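Local coordinates for protein probable amidase (Thermus thermophilus, PDB 2DC0) that is a probable amidase of the amidase signature family, an alpha/beta protein built round a mixed beta sheet flanked by helices, at residues R135-P140 with G177-V182; P140-G145 with E404-G409; L410-A415 with G420-L425. All coordinates share one frame; numbering follows the deposited sequence.

Interaction 1. Residues R135-P140 with G177-V182; sequences RNAVDP and GFNGVV
N136 and N179 show how two asparagine amides can join a loop to the end of a helix, each bonding the backbone of the opposite segment. The N136 side chain can be followed outward from N136 CB, which lies 3.9 Å from N179 OD1. N136 CG comes closer to N179 OD1, at 3.3 Å, as the two side chains slide past each other in opposite directions with their amide planes 34° apart. From CG the amide divides its work. N136 OD1 turns back on its own loop and accepts V138 N at 2.7 Å, in the carbonyl plane, with a weak second bond from D139 N. N136 ND2 reaches across to F178 O at 3.0 Å; the bond is nearly straight, but the donor stands above the plane of the peptide carbonyl. Q143 O also takes a bond from ND2, whereas N179 OD1 is near ND2 but not bonded to it. Placing CG anti to the backbone N (chi1 -170°) carries the amide to this junction.

N179 OD1 in turn receives A137 N at 3.0 Å. Its ND2 is held by P175 O and A144 O, which fixes the rotation of the amide. Both asparagines are buried. N136-A137-V138 form an Asx turn, closed by N136 OD1 and V138 N, and it meets the C-terminal end of helix 173-179, where G180, with positive phi, closes a Schellman motif.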
loop_
_atom_site.group_PDB
_atom_site.type_symbol
_atom_site.label_atom_id
_atom_site.label_comp_id
_atom_site.label_asym_id
_atom_site.label_seq_id
_atom_site.Cartn_x
_atom_site.Cartn_y
_atom_site.Cartn_z
ATOM N N ARG A 135 -2.758 -32.999 12.220
ATOM C CA ARG A 135 -1.835 -33.804 11.435
ATOM C C ARG A 135 -2.092 -33.717 9.943
ATOM O O ARG A 135 -3.239 -33.694 9.491
ATOM C CB ARG A 135 -1.904 -35.266 11.905
ATOM C CG ARG A 135 -1.537 -35.426 13.377
ATOM C CD ARG A 135 -1.780 -36.834 13.934
ATOM N NE ARG A 135 -1.316 -36.902 15.320
ATOM C CZ ARG A 135 -0.038 -37.038 15.676
ATOM N NH1 ARG A 135 0.902 -37.139 14.752
ATOM N NH2 ARG A 135 0.309 -37.030 16.957
ATOM N N ASN A 136 -1.000 -33.666 9.188
ATOM C CA ASN A 136 -1.043 -33.575 7.741
ATOM C C ASN A 136 -1.946 -34.636 7.129
ATOM O O ASN A 136 -1.920 -35.798 7.534
ATOM C CB ASN A 136 0.376 -33.703 7.181
ATOM C CG ASN A 136 0.444 -33.390 5.709
ATOM O OD1 ASN A 136 -0.034 -34.160 4.873
ATOM N ND2 ASN A 136 1.042 -32.253 5.378
ATOM N N ALA A 137 -2.735 -34.228 6.140
ATOM C CA ALA A 137 -3.667 -35.125 5.466
ATOM C C ALA A 137 -2.990 -36.319 4.791
ATOM O O ALA A 137 -3.536 -37.415 4.778
ATOM C CB ALA A 137 -4.474 -34.336 4.434
ATOM N N VAL A 138 -1.803 -36.103 4.233
ATOM C CA VAL A 138 -1.085 -37.170 3.538
ATOM C C VAL A 138 -0.255 -38.072 4.451
ATOM O O VAL A 138 -0.184 -39.286 4.243
ATOM C CB VAL A 138 -0.166 -36.584 2.443
ATOM C CG1 VAL A 138 0.616 -37.696 1.758
ATOM C CG2 VAL A 138 -1.007 -35.830 1.420
ATOM N N ASP A 139 0.366 -37.481 5.463
ATOM C CA ASP A 139 1.199 -38.231 6.395
ATOM C C ASP A 139 0.988 -37.641 7.786
ATOM O O ASP A 139 1.443 -36.535 8.073
ATOM C CB ASP A 139 2.667 -38.098 5.961
ATOM C CG ASP A 139 3.622 -38.876 6.840
ATOM O OD1 ASP A 139 3.217 -39.287 7.946
ATOM O OD2 ASP A 139 4.792 -39.062 6.423
ATOM N N PRO A 140 0.295 -38.380 8.673
ATOM C CA PRO A 140 0.013 -37.933 10.039
ATOM C C PRO A 140 1.238 -37.678 10.918
ATOM O O PRO A 140 1.107 -37.143 12.018
ATOM C CB PRO A 140 -0.888 -39.041 10.582
ATOM C CG PRO A 140 -0.358 -40.259 9.883
ATOM C CD PRO A 140 -0.184 -39.761 8.470
ATOM N N GLY A 177 -0.442 -25.566 0.699
ATOM C CA GLY A 177 0.719 -26.189 0.086
ATOM C C GLY A 177 1.062 -27.514 0.745
ATOM O O GLY A 177 1.218 -28.529 0.071
ATOM N N PHE A 178 1.172 -27.489 2.071
ATOM C CA PHE A 178 1.497 -28.657 2.881
ATOM C C PHE A 178 0.584 -29.857 2.660
ATOM O O PHE A 178 1.037 -31.010 2.660
ATOM C CB PHE A 178 1.432 -28.291 4.368
ATOM C CG PHE A 178 2.681 -27.646 4.911
ATOM C CD1 PHE A 178 3.470 -26.817 4.122
ATOM C CD2 PHE A 178 3.042 -27.846 6.242
ATOM C CE1 PHE A 178 4.604 -26.195 4.648
ATOM C CE2 PHE A 178 4.168 -27.230 6.781
ATOM C CZ PHE A 178 4.951 -26.401 5.979
ATOM N N ASN A 179 -0.706 -29.586 2.491
ATOM C CA ASN A 179 -1.700 -30.642 2.336
ATOM C C ASN A 179 -2.187 -30.907 0.911
ATOM O O ASN A 179 -3.026 -31.782 0.694
ATOM C CB ASN A 179 -2.882 -30.341 3.268
ATOM C CG ASN A 179 -2.478 -30.366 4.741
ATOM O OD1 ASN A 179 -2.245 -31.432 5.314
ATOM N ND2 ASN A 179 -2.372 -29.191 5.350
ATOM N N GLY A 180 -1.660 -30.166 -0.059
ATOM C CA GLY A 180 -2.045 -30.398 -1.442
ATOM C C GLY A 180 -3.414 -29.903 -1.889
ATOM O O GLY A 180 -4.066 -30.530 -2.733
ATOM N N VAL A 181 -3.874 -28.790 -1.332
ATOM C CA VAL A 181 -5.153 -28.245 -1.754
ATOM C C VAL A 181 -4.941 -26.828 -2.280
ATOM O O VAL A 181 -3.810 -26.333 -2.332
ATOM C CB VAL A 181 -6.199 -28.254 -0.607
ATOM C CG1 VAL A 181 -6.526 -29.695 -0.216
ATOM C CG2 VAL A 181 -5.684 -27.488 0.600
ATOM N N VAL A 182 -6.028 -26.189 -2.692
ATOM C CA VAL A 182 -5.970 -24.836 -3.226
ATOM C C VAL A 182 -6.295 -23.840 -2.125
ATOM O O VAL A 182 -7.228 -24.043 -1.351
ATOM C CB VAL A 182 -6.983 -24.656 -4.385
ATOM C CG1 VAL A 182 -7.042 -23.195 -4.819
ATOM C CG2 VAL A 182 -6.582 -25.535 -5.564
#

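Interaction 2. Residues P140-G145 with E404-G409; sequences PSRQAG and EGMPVG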
loop_
_atom_site.group_PDB
_atom_site.type_symbol
_atom_site.label_atom_id
_atom_site.label_comp_id
_atom_site.label_asym_id
_atom_site.label_seq_id
_atom_site.Cartn_x
_atom_site.Cartn_y
_atom_site.Cartn_z
ATOM N N PRO A 140 0.295 -38.380 8.673
ATOM C CA PRO A 140 0.013 -37.933 10.039
ATOM C C PRO A 140 1.238 -37.678 10.918
ATOM O O PRO A 140 1.107 -37.143 12.018
ATOM C CB PRO A 140 -0.888 -39.041 10.582
ATOM C CG PRO A 140 -0.358 -40.259 9.883
ATOM C CD PRO A 140 -0.184 -39.761 8.470
ATOM N N SER A 141 2.422 -38.049 10.436
ATOM C CA SER A 141 3.650 -37.823 11.197
ATOM C C SER A 141 4.234 -36.464 10.831
ATOM O O SER A 141 5.174 -35.992 11.469
ATOM C CB SER A 141 4.688 -38.924 10.908
ATOM O OG SER A 141 5.147 -38.869 9.563
ATOM N N ARG A 142 3.671 -35.842 9.795
ATOM C CA ARG A 142 4.139 -34.534 9.323
ATOM C C ARG A 142 3.181 -33.418 9.742
ATOM O O ARG A 142 1.998 -33.656 10.002
ATOM C CB ARG A 142 4.261 -34.519 7.791
ATOM C CG ARG A 142 5.178 -35.585 7.172
ATOM C CD ARG A 142 6.631 -35.425 7.599
ATOM N NE ARG A 142 7.541 -36.334 6.900
ATOM C CZ ARG A 142 8.151 -36.064 5.744
ATOM N NH1 ARG A 142 7.953 -34.905 5.134
ATOM N NH2 ARG A 142 8.986 -36.946 5.205
ATOM N N GLN A 143 3.703 -32.198 9.795
ATOM C CA GLN A 143 2.910 -31.035 10.177
ATOM C C GLN A 143 1.824 -30.720 9.152
ATOM O O GLN A 143 2.053 -30.790 7.943
ATOM C CB GLN A 143 3.803 -29.790 10.324
ATOM C CG GLN A 143 4.954 -29.915 11.334
ATOM C CD GLN A 143 5.799 -28.643 11.422
ATOM O OE1 GLN A 143 6.056 -27.989 10.413
ATOM N NE2 GLN A 143 6.253 -28.307 12.625
ATOM N N ALA A 144 0.630 -30.394 9.649
ATOM C CA ALA A 144 -0.469 -29.999 8.780
ATOM C C ALA A 144 -0.125 -28.549 8.467
ATOM O O ALA A 144 -0.632 -27.955 7.515
ATOM C CB ALA A 144 -1.792 -30.066 9.529
ATOM N N GLY A 145 0.497 -28.071 9.180
ATOM C CA GLY A 145 0.930 -26.698 9.009
ATOM C C GLY A 145 -0.110 -25.687 9.428
ATOM O O GLY A 145 -0.989 -25.983 10.246
ATOM N N GLU A 404 9.343 -36.166 -1.378
ATOM C CA GLU A 404 9.225 -37.125 -0.285
ATOM C C GLU A 404 7.812 -37.722 -0.235
ATOM O O GLU A 404 7.292 -38.027 0.839
ATOM C CB GLU A 404 9.577 -36.462 1.053
ATOM C CG GLU A 404 11.080 -36.235 1.240
ATOM C CD GLU A 404 11.414 -35.385 2.455
ATOM O OE1 GLU A 404 10.643 -35.403 3.436
ATOM O OE2 GLU A 404 12.464 -34.708 2.438
ATOM N N GLY A 405 7.191 -37.644 -1.473
ATOM C CA GLY A 405 5.816 -38.104 -1.608
ATOM C C GLY A 405 4.828 -37.130 -0.990
ATOM O O GLY A 405 3.644 -37.441 -0.836
HETATM N N MSE A 406 5.490 -35.800 -0.590
HETATM C CA MSE A 406 4.570 -34.828 0.039
HETATM C C MSE A 406 4.246 -33.704 -0.932
HETATM O O MSE A 406 5.042 -33.384 -1.814
HETATM C CB MSE A 406 5.214 -34.262 1.301
HETATM C CG MSE A 406 5.449 -35.312 2.370
HETATM SE SE MSE A 406 3.777 -36.022 3.051
HETATM C CE MSE A 406 3.251 -34.474 4.101
ATOM N N PRO A 407 3.058 -33.099 -0.786
ATOM C CA PRO A 407 2.619 -31.999 -1.650
ATOM C C PRO A 407 3.502 -30.769 -1.476
ATOM O O PRO A 407 3.978 -30.484 -0.376
ATOM C CB PRO A 407 1.191 -31.722 -1.169
ATOM C CG PRO A 407 0.749 -33.041 -0.612
ATOM C CD PRO A 407 1.975 -33.517 0.118
ATOM N N VAL A 408 3.721 -30.056 -2.576
ATOM C CA VAL A 408 4.495 -28.822 -2.572
ATOM C C VAL A 408 3.673 -27.830 -3.382
ATOM O O VAL A 408 3.334 -28.104 -4.531
ATOM C CB VAL A 408 5.856 -28.976 -3.266
ATOM C CG1 VAL A 408 6.602 -27.638 -3.213
ATOM C CG2 VAL A 408 6.675 -30.060 -2.592
ATOM N N GLY A 409 3.351 -26.684 -2.793
ATOM C CA GLY A 409 2.542 -25.711 -3.505
ATOM C C GLY A 409 3.268 -24.600 -4.239
ATOM O O GLY A 409 4.443 -24.321 -3.982
#
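R142 meets E404 through a salt bridge in which a single carboxylate oxygen takes the load. R142 NH2 lies 2.9 Å from E404 OE1, and R142 NH1 makes a weaker bond to the same oxygen at 3.2 Å. The pairing is not the flat, two-oxygen kind: guanidinium and carboxylate planes are 74° apart, the side chains cross at about a right angle, and NH2 approaches OE1 on its anti side, somewhat out of the carboxylate plane. OE1 itself lies at the guanidinium edge, somewhat tilted from its plane. R142 NH1 has a further direct partner in A360 O, to which it donates, so E404 shares the cation with another group.

Along the arginine stem, M406, present as selenomethionine, pads the aliphatic part. M406 CE sits 3.8 Å from R142 CB and equally far from R142 CG, while M406 CG comes to 3.8 Å from R142 NH1. Bends at both chi2 and chi3 fold the M406 chain so that CE turns to the arginine stem. R142 bends as well, at chi2 (-63°), which swings its guanidinium over to the E404 side.

Further out, R142 NE faces D139 OD2 in a long, weak ion pair, and a backbone bond to N136 ties R142 into its own loop.

E404 and G405 both have positive phi, consistent with a type I' turn, and form the tight connection of a beta hairpin. It joins strand 395-403 to strand 406-413, its antiparallel neighbour in the large sheet, and the loop ahead of helix 149-157 closes over this end.

Interaction 3. Residues L410-A415 with G420-L425; sequences LQVVGA and GKVLAL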
loop_
_atom_site.group_PDB
_atom_site.type_symbol
_atom_site.label_atom_id
_atom_site.label_comp_id
_atom_site.label_asym_id
_atom_site.label_seq_id
_atom_site.Cartn_x
_atom_site.Cartn_y
_atom_site.Cartn_z
ATOM N N LEU A 410 2.549 -23.963 -5.161
ATOM C CA LEU A 410 3.075 -22.864 -5.966
ATOM C C LEU A 410 2.268 -21.599 -5.714
ATOM O O LEU A 410 1.042 -21.647 -5.586
ATOM C CB LEU A 410 2.989 -23.206 -7.458
ATOM C CG LEU A 410 3.454 -22.136 -8.450
ATOM C CD1 LEU A 410 4.984 -22.023 -8.407
ATOM C CD2 LEU A 410 3.010 -22.511 -9.870
ATOM N N GLN A 411 2.956 -20.467 -5.640
ATOM C CA GLN A 411 2.285 -19.191 -5.435
ATOM C C GLN A 411 2.185 -18.429 -6.745
ATOM O O GLN A 411 3.143 -18.373 -7.509
ATOM C CB GLN A 411 3.047 -18.319 -4.437
ATOM C CG GLN A 411 2.908 -18.723 -2.987
ATOM C CD GLN A 411 3.560 -17.707 -2.065
ATOM O OE1 GLN A 411 4.785 -17.641 -1.966
ATOM N NE2 GLN A 411 2.745 -16.894 -1.406
ATOM N N VAL A 412 1.008 -17.862 -6.991
ATOM C CA VAL A 412 0.749 -17.048 -8.167
ATOM C C VAL A 412 0.378 -15.699 -7.557
ATOM O O VAL A 412 -0.659 -15.579 -6.910
ATOM C CB VAL A 412 -0.445 -17.586 -8.992
ATOM C CG1 VAL A 412 -0.648 -16.716 -10.234
ATOM C CG2 VAL A 412 -0.192 -19.047 -9.401
ATOM N N VAL A 413 1.237 -14.702 -7.750
ATOM C CA VAL A 413 1.048 -13.366 -7.181
ATOM C C VAL A 413 0.652 -12.309 -8.205
ATOM O O VAL A 413 1.353 -12.114 -9.196
ATOM C CB VAL A 413 2.353 -12.887 -6.499
ATOM C CG1 VAL A 413 2.126 -11.557 -5.796
ATOM C CG2 VAL A 413 2.851 -13.947 -5.520
ATOM N N GLY A 414 -0.453 -11.608 -7.960
ATOM C CA GLY A 414 -0.895 -10.576 -8.891
ATOM C C GLY A 414 -0.880 -9.181 -8.288
ATOM O O GLY A 414 -0.591 -9.014 -7.101
ATOM N N ALA A 415 -1.186 -8.178 -9.107
ATOM C CA ALA A 415 -1.226 -6.795 -8.652
ATOM C C ALA A 415 -2.442 -6.601 -7.757
ATOM O O ALA A 415 -3.402 -7.363 -7.828
ATOM C CB ALA A 415 -1.307 -5.840 -9.854
ATOM N N GLY A 420 -9.176 -11.515 -10.128
ATOM C CA GLY A 420 -9.679 -12.254 -11.272
ATOM C C GLY A 420 -8.564 -12.751 -12.166
ATOM O O GLY A 420 -8.605 -13.880 -12.654
ATOM N N LYS A 421 -7.562 -11.908 -12.383
ATOM C CA LYS A 421 -6.429 -12.272 -13.226
ATOM C C LYS A 421 -5.630 -13.399 -12.585
ATOM O O LYS A 421 -5.181 -14.323 -13.265
ATOM C CB LYS A 421 -5.529 -11.051 -13.452
ATOM C CG LYS A 421 -4.410 -11.258 -14.465
ATOM C CD LYS A 421 -3.640 -9.957 -14.679
ATOM C CE LYS A 421 -2.577 -10.095 -15.760
ATOM N NZ LYS A 421 -3.183 -10.430 -17.077
ATOM N N VAL A 422 -5.446 -13.318 -11.272
ATOM C CA VAL A 422 -4.712 -14.346 -10.552
ATOM C C VAL A 422 -5.434 -15.683 -10.658
ATOM O O VAL A 422 -4.824 -16.717 -10.952
ATOM C CB VAL A 422 -4.546 -13.969 -9.067
ATOM C CG1 VAL A 422 -3.940 -15.135 -8.289
ATOM C CG2 VAL A 422 -3.651 -12.743 -8.954
ATOM N N LEU A 423 -6.742 -15.658 -10.428
ATOM C CA LEU A 423 -7.544 -16.872 -10.493
ATOM C C LEU A 423 -7.555 -17.460 -11.903
ATOM O O LEU A 423 -7.528 -18.679 -12.072
ATOM C CB LEU A 423 -8.967 -16.571 -10.010
ATOM C CG LEU A 423 -9.007 -16.313 -8.496
ATOM C CD1 LEU A 423 -10.338 -15.683 -8.081
ATOM C CD2 LEU A 423 -8.783 -17.629 -7.764
ATOM N N ALA A 424 -7.586 -16.596 -12.914
ATOM C CA ALA A 424 -7.577 -17.067 -14.296
ATOM C C ALA A 424 -6.235 -17.739 -14.597
ATOM O O ALA A 424 -6.190 -18.821 -15.185
ATOM C CB ALA A 424 -7.810 -15.895 -15.257
ATOM N N LEU A 425 -5.140 -17.099 -14.197
ATOM C CA LEU A 425 -3.817 -17.674 -14.427
ATOM C C LEU A 425 -3.669 -18.971 -13.634
ATOM O O LEU A 425 -2.997 -19.901 -14.074
ATOM C CB LEU A 425 -2.720 -16.682 -14.025
ATOM C CG LEU A 425 -2.591 -15.435 -14.908
ATOM C CD1 LEU A 425 -1.747 -14.385 -14.191
ATOM C CD2 LEU A 425 -1.963 -15.804 -16.250
#
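The backbone N of L425, a residue that touches V412, is bonded to K421 O at 2.9 Å, a regular helical bond in the turn that sets V422 and L425 on one side of the helix. Those two side chains face the strand, and V422 does most of the work with its two methyl groups. V422 CG1 rests 3.6 Å from V412 O and 4.1 Å from V412 CG1, a van der Waals contact in which the valines slide past each other in opposite directions. V422 CG2 goes to the next part of the chain and lies 3.5 Å from G414 CA. With CG1 anti to the backbone N (chi1 172°), V422 straddles V412 and G414. Because G414 has no side chain, the backbones can approach closely here, to 5.6 Å between the CA atoms of G414 and V422. One turn further on, L425 CB adds a looser contact, 4.3 Å from V412 CG1.

This is apolar packing of a strand against the helix that follows it. The axes of strand segment 410-413 and helix segment 420-425 approach to 8.5 Å and run roughly antiparallel at 143°. L425 packs on A350 of strand 350-354, and K421 NZ forms a salt bridge with D349 just before that strand. V413 points away from helix 419-430 and touches F388, so strand 406-413 lies between helices 419-430 and 386-390.

Chemistry follows position in this set. Interactions 1 and 2 touch, with centres about 5 Å apart, and their segments overlap at P140; the same loop before helix 149-157 reaches a helix end in one and the tip of a hairpin in the other. Interaction 1 is buried and relies on neutral amides and backbone groups, whereas interaction 2 is only partly buried and uses a salt bridge to the exposed E404. Interaction 3 lies about 24 Å from interaction 2, centre to centre, yet uses the same strand 406-413, whose further end is buried and where the contact with the following helix is apolar packing.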